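Local coordinates for alpha-1,2-mannosidase (Bacteroides thetaiotaomicron, PDB 2WW2), which hydrolyses alpha-mannosides with inversion of configuration, as a member of the calcium-dependent glycoside hydrolase family 92, at residues A[132-137]-A[226-231]; A[519-524]-A[582-587]. All blocks are in the same frame, centred on the assembly; numbering follows the deposited sequence. Where two conformers were deposited one is given.

Contact 1 of 2, residues A[132-137]-A[226-231]; sequences VFEVSF and GEKLTI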
loop_
_atom_site.group_PDB
_atom_site.type_symbol
_atom_site.label_atom_id
_atom_site.label_comp_id
_atom_site.label_asym_id
_atom_site.label_seq_id
_atom_site.Cartn_x
_atom_site.Cartn_y
_atom_site.Cartn_z
ATOM N N VAL A 132 -8.212 0.715 -49.385
ATOM C CA VAL A 132 -8.899 -0.211 -50.278
ATOM C C VAL A 132 -9.285 -1.418 -49.444
ATOM O O VAL A 132 -8.488 -1.850 -48.627
ATOM C CB VAL A 132 -8.021 -0.605 -51.495
ATOM C CG1 VAL A 132 -8.711 -1.665 -52.351
ATOM C CG2 VAL A 132 -7.702 0.635 -52.354
ATOM N N PHE A 133 -10.526 -1.893 -49.611
ATOM C CA PHE A 133 -11.047 -3.074 -48.923
ATOM C C PHE A 133 -11.202 -4.209 -49.939
ATOM O O PHE A 133 -11.466 -3.951 -51.124
ATOM C CB PHE A 133 -12.476 -2.826 -48.397
ATOM C CG PHE A 133 -12.575 -1.868 -47.228
ATOM C CD1 PHE A 133 -13.010 -2.316 -45.978
ATOM C CD2 PHE A 133 -12.267 -0.523 -47.387
ATOM C CE1 PHE A 133 -13.119 -1.436 -44.900
ATOM C CE2 PHE A 133 -12.372 0.365 -46.298
ATOM C CZ PHE A 133 -12.803 -0.089 -45.065
ATOM N N GLU A 134 -11.119 -5.453 -49.471
ATOM C CA GLU A 134 -11.675 -6.576 -50.218
ATOM C C GLU A 134 -12.775 -7.117 -49.312
ATOM O O GLU A 134 -12.650 -7.060 -48.090
ATOM C CB GLU A 134 -10.619 -7.664 -50.452
ATOM C CG GLU A 134 -10.234 -8.366 -49.106
ATOM C CD GLU A 134 -9.137 -9.423 -49.215
ATOM O OE1 GLU A 134 -8.998 -10.052 -50.301
ATOM O OE2 GLU A 134 -8.415 -9.616 -48.191
ATOM N N VAL A 135 -13.878 -7.601 -49.882
ATOM C CA VAL A 135 -14.878 -8.275 -49.074
ATOM C C VAL A 135 -15.225 -9.606 -49.746
ATOM O O VAL A 135 -15.499 -9.629 -50.941
ATOM C CB VAL A 135 -16.184 -7.451 -48.923
ATOM C CG1 VAL A 135 -17.177 -8.231 -48.054
ATOM C CG2 VAL A 135 -15.918 -6.032 -48.346
ATOM N N SER A 136 -15.173 -10.701 -48.985
ATOM C CA SER A 136 -15.645 -11.996 -49.445
ATOM C C SER A 136 -16.969 -12.330 -48.739
ATOM O O SER A 136 -16.985 -12.603 -47.532
ATOM C CB SER A 136 -14.587 -13.055 -49.119
ATOM O OG SER A 136 -14.958 -14.319 -49.613
ATOM N N PHE A 137 -18.085 -12.293 -49.466
ATOM C CA PHE A 137 -19.406 -12.508 -48.848
ATOM C C PHE A 137 -19.716 -14.002 -48.735
ATOM O O PHE A 137 -19.376 -14.749 -49.630
ATOM C CB PHE A 137 -20.517 -11.854 -49.699
ATOM C CG PHE A 137 -20.540 -10.339 -49.633
ATOM C CD1 PHE A 137 -21.089 -9.683 -48.542
ATOM C CD2 PHE A 137 -20.030 -9.588 -50.670
ATOM C CE1 PHE A 137 -21.133 -8.310 -48.485
ATOM C CE2 PHE A 137 -20.062 -8.207 -50.627
ATOM C CZ PHE A 137 -20.609 -7.567 -49.521
ATOM N N GLY A 226 -16.970 -16.961 -55.669
ATOM C CA GLY A 226 -15.584 -16.966 -56.123
ATOM C C GLY A 226 -15.008 -15.576 -56.336
ATOM O O GLY A 226 -13.794 -15.422 -56.427
ATOM N N GLU A 227 -15.864 -14.559 -56.424
ATOM C CA GLU A 227 -15.382 -13.195 -56.635
ATOM C C GLU A 227 -15.407 -12.394 -55.330
ATOM O O GLU A 227 -16.069 -12.778 -54.382
ATOM C CB GLU A 227 -16.191 -12.474 -57.729
ATOM C CG GLU A 227 -16.050 -13.109 -59.121
ATOM C CD GLU A 227 -16.665 -12.250 -60.228
ATOM O OE1 GLU A 227 -17.040 -11.079 -59.983
ATOM O OE2 GLU A 227 -16.778 -12.753 -61.358
ATOM N N LYS A 228 -14.670 -11.292 -55.292
ATOM C CA LYS A 228 -14.617 -10.448 -54.101
ATOM C C LYS A 228 -14.992 -9.033 -54.499
ATOM O O LYS A 228 -14.715 -8.611 -55.623
ATOM C CB LYS A 228 -13.221 -10.469 -53.467
ATOM C CG LYS A 228 -12.788 -11.873 -52.982
ATOM C CD LYS A 228 -11.401 -11.836 -52.337
ATOM C CE LYS A 228 -10.320 -11.535 -53.382
ATOM N NZ LYS A 228 -8.938 -11.655 -52.805
ATOM N N LEU A 229 -15.622 -8.311 -53.577
ATOM C CA LEU A 229 -15.929 -6.906 -53.787
ATOM C C LEU A 229 -14.696 -6.102 -53.402
ATOM O O LEU A 229 -14.096 -6.350 -52.347
ATOM C CB LEU A 229 -17.088 -6.486 -52.869
ATOM C CG LEU A 229 -17.544 -5.024 -52.944
ATOM C CD1 LEU A 229 -18.288 -4.761 -54.266
ATOM C CD2 LEU A 229 -18.424 -4.691 -51.749
ATOM N N THR A 230 -14.315 -5.145 -54.242
ATOM C CA THR A 230 -13.304 -4.172 -53.858
ATOM C C THR A 230 -13.985 -2.840 -53.567
ATOM O O THR A 230 -14.906 -2.441 -54.279
ATOM C CB THR A 230 -12.265 -3.975 -54.973
ATOM O OG1 THR A 230 -11.550 -5.198 -55.169
ATOM C CG2 THR A 230 -11.274 -2.891 -54.589
ATOM N N ILE A 231 -13.558 -2.170 -52.497
ATOM C CA ILE A 231 -14.056 -0.830 -52.184
ATOM C C ILE A 231 -12.840 0.063 -52.128
ATOM O O ILE A 231 -11.891 -0.234 -51.406
ATOM C CB ILE A 231 -14.727 -0.758 -50.798
ATOM C CG1 ILE A 231 -15.743 -1.893 -50.619
ATOM C CG2 ILE A 231 -15.433 0.623 -50.603
ATOM C CD1 ILE A 231 -16.411 -1.919 -49.227
HETATM O O HOH W 1 -9.528 -5.606 -53.201
HETATM O O HOH W 2 -15.223 -14.817 -52.795
HETATM O O HOH W 3 -18.019 -12.248 -52.322
#
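Phe133 O is gripped by three groups: Ile231 N gives it a hydrogen bond of 3.1 Å, a bridging water donates to it while also bonded to Thr230 OG1, and Thr230 CA adds a CA-H...O contact. Across the same pair, the return bond from Phe133 N to Ile231 O is shorter, at 2.8 Å. Val135 and Leu229 likewise exchange two bonds, Val135 N to Leu229 O at 2.8 Å and Leu229 N to Val135 O at 2.9 Å, so two hydrogen-bonded pairs flank the non-hydrogen-bonded pair Glu134–Thr230. On the polar side, Lys228 and Glu134 run alongside each other; a bend in the lysine chain (chi3 -68°) delivers NZ nearly along the C-O axis of Glu134 OE1, a salt bridge of 3.0 Å. The other carboxylate oxygen is held by Ser123 and Gln121, which limits the group's rotation. The opposite face is apolar: Phe133 CB meets Ile231 CB at 3.9 Å, and Leu229 CD2 reaches the edge of the Phe137 ring at CE2 (4.0 Å), with Val135 CG1 over one face of that ring. Val145 of strand 143-148 covers Leu229 and Ile231. With 121-126 and 182-188 as the outer neighbours, this is antiparallel pairing characteristic of the beta-sandwich N-terminal domain of family GH92.

Contact 2 of 2, residues A[519-524]-A[582-587]; sequences SWHWTW and HGNQPV
Pro586 presses its CG onto the indole of Trp522, 3.8 Å from the centroid of the five-membered ring and 13° off the ring normal, the geometry of a CH-pi contact over the face. Pro586 CB extends the overlap to the six-membered ring, lying 3.9 Å from Trp522 CE3. Although the first bond of the tryptophan side chain leads away from 582-587, placing CG anti to the carbonyl carbon (chi1 -80°) brings the indole back across the proline. Next to it, Val587 CG1 faces both His521 O (3.3 Å) and Trp524 CD1 (3.6 Å), the indole meeting it obliquely. The third contact is a stack of flat groups: the Asn584 amide lies over one face of the His521 imidazole with the planes 15° apart, and Asn584 CG is 3.9 Å from His521 CG. No hydrogen bond crosses between the segments, so shape and stacking carry the contact. Trp522 NE1 is hydrogen-bonded to Thr515 O. With the indole cut back to an alanine, the face under Pro586 and the donor to Thr515 O go, which would probably leave a gap beside the proline and that carbonyl without its mate.

A second shell sets these in place. Val587 N bonds to Asn584 O at 3.0 Å, closing the turn that presents Pro586. On the helical side, Thr523 N and OG1 reach Ser519 O from opposite faces of its plane, the hydroxyl at 2.8 Å. Ala446 and Leu449 of helix 444-465 pack on Trp522, while helices 530-537 and 540-551 hold Trp524. Beyond Asn584 lies Glu626, and a sodium ion sits about 11 Å from the asparagine side chain. Helices 444-465, 530-537 and 540-551 are consistent with the (alpha/alpha)6 barrel of the six-hairpin glycosidase clan, to which the GH92 catalytic domain belongs.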
loop_
_atom_site.group_PDB
_atom_site.type_symbol
_atom_site.label_atom_id
_atom_site.label_comp_id
_atom_site.label_asym_id
_atom_site.label_seq_id
_atom_site.Cartn_x
_atom_site.Cartn_y
_atom_site.Cartn_z
ATOM N N SER A 519 4.481 15.424 -5.745
ATOM C CA SER A 519 5.822 15.969 -5.596
ATOM C C SER A 519 6.887 14.890 -5.820
ATOM O O SER A 519 7.993 15.170 -6.283
ATOM C CB SER A 519 6.012 16.596 -4.214
ATOM O OG SER A 519 7.308 17.168 -4.161
ATOM N N TRP A 520 6.543 13.657 -5.471
ATOM C CA TRP A 520 7.458 12.524 -5.609
ATOM C C TRP A 520 7.957 12.428 -7.045
ATOM O O TRP A 520 9.120 12.080 -7.282
ATOM C CB TRP A 520 6.729 11.228 -5.214
ATOM C CG TRP A 520 7.579 9.971 -5.182
ATOM C CD1 TRP A 520 7.626 8.973 -6.132
ATOM C CD2 TRP A 520 8.467 9.569 -4.134
ATOM N NE1 TRP A 520 8.505 7.984 -5.730
ATOM C CE2 TRP A 520 9.035 8.329 -4.512
ATOM C CE3 TRP A 520 8.847 10.142 -2.915
ATOM C CZ2 TRP A 520 9.962 7.650 -3.707
ATOM C CZ3 TRP A 520 9.768 9.471 -2.114
ATOM C CH2 TRP A 520 10.322 8.237 -2.517
ATOM N N HIS A 521 7.080 12.731 -8.002
ATOM C CA HIS A 521 7.449 12.697 -9.423
ATOM C C HIS A 521 8.007 14.028 -9.902
ATOM O O HIS A 521 9.039 14.063 -10.560
ATOM C CB HIS A 521 6.250 12.326 -10.312
ATOM C CG HIS A 521 5.397 11.240 -9.747
ATOM N ND1 HIS A 521 5.762 9.911 -9.791
ATOM C CD2 HIS A 521 4.205 11.286 -9.104
ATOM C CE1 HIS A 521 4.825 9.183 -9.205
ATOM N NE2 HIS A 521 3.867 9.994 -8.787
ATOM N N TRP A 522 7.297 15.111 -9.596
ATOM C CA TRP A 522 7.590 16.438 -10.163
ATOM C C TRP A 522 8.903 17.052 -9.672
ATOM O O TRP A 522 9.486 17.927 -10.331
ATOM C CB TRP A 522 6.386 17.381 -9.968
ATOM C CG TRP A 522 5.341 17.110 -11.007
ATOM C CD1 TRP A 522 4.241 16.298 -10.885
ATOM C CD2 TRP A 522 5.339 17.595 -12.355
ATOM N NE1 TRP A 522 3.540 16.272 -12.078
ATOM C CE2 TRP A 522 4.203 17.053 -12.995
ATOM C CE3 TRP A 522 6.202 18.438 -13.091
ATOM C CZ2 TRP A 522 3.895 17.330 -14.338
ATOM C CZ3 TRP A 522 5.894 18.713 -14.407
ATOM C CH2 TRP A 522 4.747 18.163 -15.023
ATOM N N THR A 523 9.394 16.572 -8.534
ATOM C CA THR A 523 10.673 17.052 -8.011
ATOM C C THR A 523 11.828 16.771 -8.987
ATOM O O THR A 523 12.824 17.485 -8.992
ATOM C CB THR A 523 10.947 16.476 -6.605
ATOM O OG1 THR A 523 9.996 17.040 -5.692
ATOM C CG2 THR A 523 12.383 16.817 -6.110
ATOM N N TRP A 524 11.673 15.764 -9.842
ATOM C CA TRP A 524 12.720 15.415 -10.813
ATOM C C TRP A 524 12.663 16.199 -12.115
ATOM O O TRP A 524 13.516 16.031 -12.992
ATOM C CB TRP A 524 12.654 13.912 -11.125
ATOM C CG TRP A 524 12.854 13.124 -9.870
ATOM C CD1 TRP A 524 11.879 12.538 -9.100
ATOM C CD2 TRP A 524 14.094 12.887 -9.196
ATOM N NE1 TRP A 524 12.452 11.938 -8.002
ATOM C CE2 TRP A 524 13.804 12.136 -8.035
ATOM C CE3 TRP A 524 15.423 13.223 -9.468
ATOM C CZ2 TRP A 524 14.790 11.713 -7.150
ATOM C CZ3 TRP A 524 16.410 12.807 -8.575
ATOM C CH2 TRP A 524 16.082 12.052 -7.433
ATOM N N HIS A 582 6.909 4.222 -13.846
ATOM C CA HIS A 582 7.405 4.213 -15.216
ATOM C C HIS A 582 6.318 4.720 -16.175
ATOM O O HIS A 582 5.202 4.215 -16.198
ATOM C CB HIS A 582 7.889 2.823 -15.635
ATOM C CG HIS A 582 8.494 2.802 -17.007
ATOM N ND1 HIS A 582 9.641 3.503 -17.319
ATOM C CD2 HIS A 582 8.100 2.193 -18.155
ATOM C CE1 HIS A 582 9.940 3.314 -18.593
ATOM N NE2 HIS A 582 9.020 2.521 -19.123
ATOM N N GLY A 583 6.653 5.734 -16.954
ATOM C CA GLY A 583 5.687 6.339 -17.851
ATOM C C GLY A 583 5.258 7.710 -17.367
ATOM O O GLY A 583 4.852 8.555 -18.168
ATOM N N ASN A 584 5.332 7.935 -16.059
ATOM C CA ASN A 584 4.954 9.233 -15.530
ATOM C C ASN A 584 5.921 10.282 -16.077
ATOM O O ASN A 584 7.143 10.170 -15.923
ATOM C CB ASN A 584 4.886 9.217 -14.003
ATOM C CG ASN A 584 4.239 10.480 -13.425
ATOM O OD1 ASN A 584 3.140 10.442 -12.849
ATOM N ND2 ASN A 584 4.931 11.595 -13.559
ATOM N N GLN A 585 5.366 11.277 -16.755
ATOM C CA GLN A 585 6.159 12.173 -17.604
ATOM C C GLN A 585 7.379 12.822 -16.928
ATOM O O GLN A 585 8.494 12.724 -17.446
ATOM C CB GLN A 585 5.246 13.219 -18.276
ATOM C CG GLN A 585 4.411 12.670 -19.461
ATOM C CD GLN A 585 3.199 11.835 -19.024
ATOM O OE1 GLN A 585 2.903 11.706 -17.839
ATOM N NE2 GLN A 585 2.498 11.274 -19.990
ATOM N N PRO A 586 7.182 13.502 -15.783
ATOM C CA PRO A 586 8.328 14.176 -15.187
ATOM C C PRO A 586 9.444 13.247 -14.691
ATOM O O PRO A 586 10.505 13.746 -14.331
ATOM C CB PRO A 586 7.711 14.950 -14.008
ATOM C CG PRO A 586 6.435 14.205 -13.704
ATOM C CD PRO A 586 5.933 13.798 -15.052
ATOM N N VAL A 587 9.217 11.935 -14.632
ATOM C CA VAL A 587 10.318 11.026 -14.284
ATOM C C VAL A 587 10.743 10.094 -15.425
ATOM O O VAL A 587 11.551 9.206 -15.197
ATOM C CB VAL A 587 10.058 10.202 -12.993
ATOM C CG1 VAL A 587 10.016 11.118 -11.781
ATOM C CG2 VAL A 587 8.791 9.381 -13.122
#

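How the contacts relate
Contact 1 and contact 2 belong to different domains and share no secondary-structure element: their centres are 50 Å apart, their nearest atoms about 31 Å, and they lie on opposite sides of the chain's centre. All six touching residues of contact 2 are buried, against five of ten in contact 1; contact 2 lies nearer the chain's centre, about 19 Å against 33 Å between centres. Contact 1's chemistry follows: backbone hydrogen bonds, bridging waters and a charged pair on one face, apolar residues on the other. In contact 2 the segments exchange no hydrogen bond and meet through aromatic faces, a proline and a valine. The strand pairing buries more surface, 498 Å² against 308 Å².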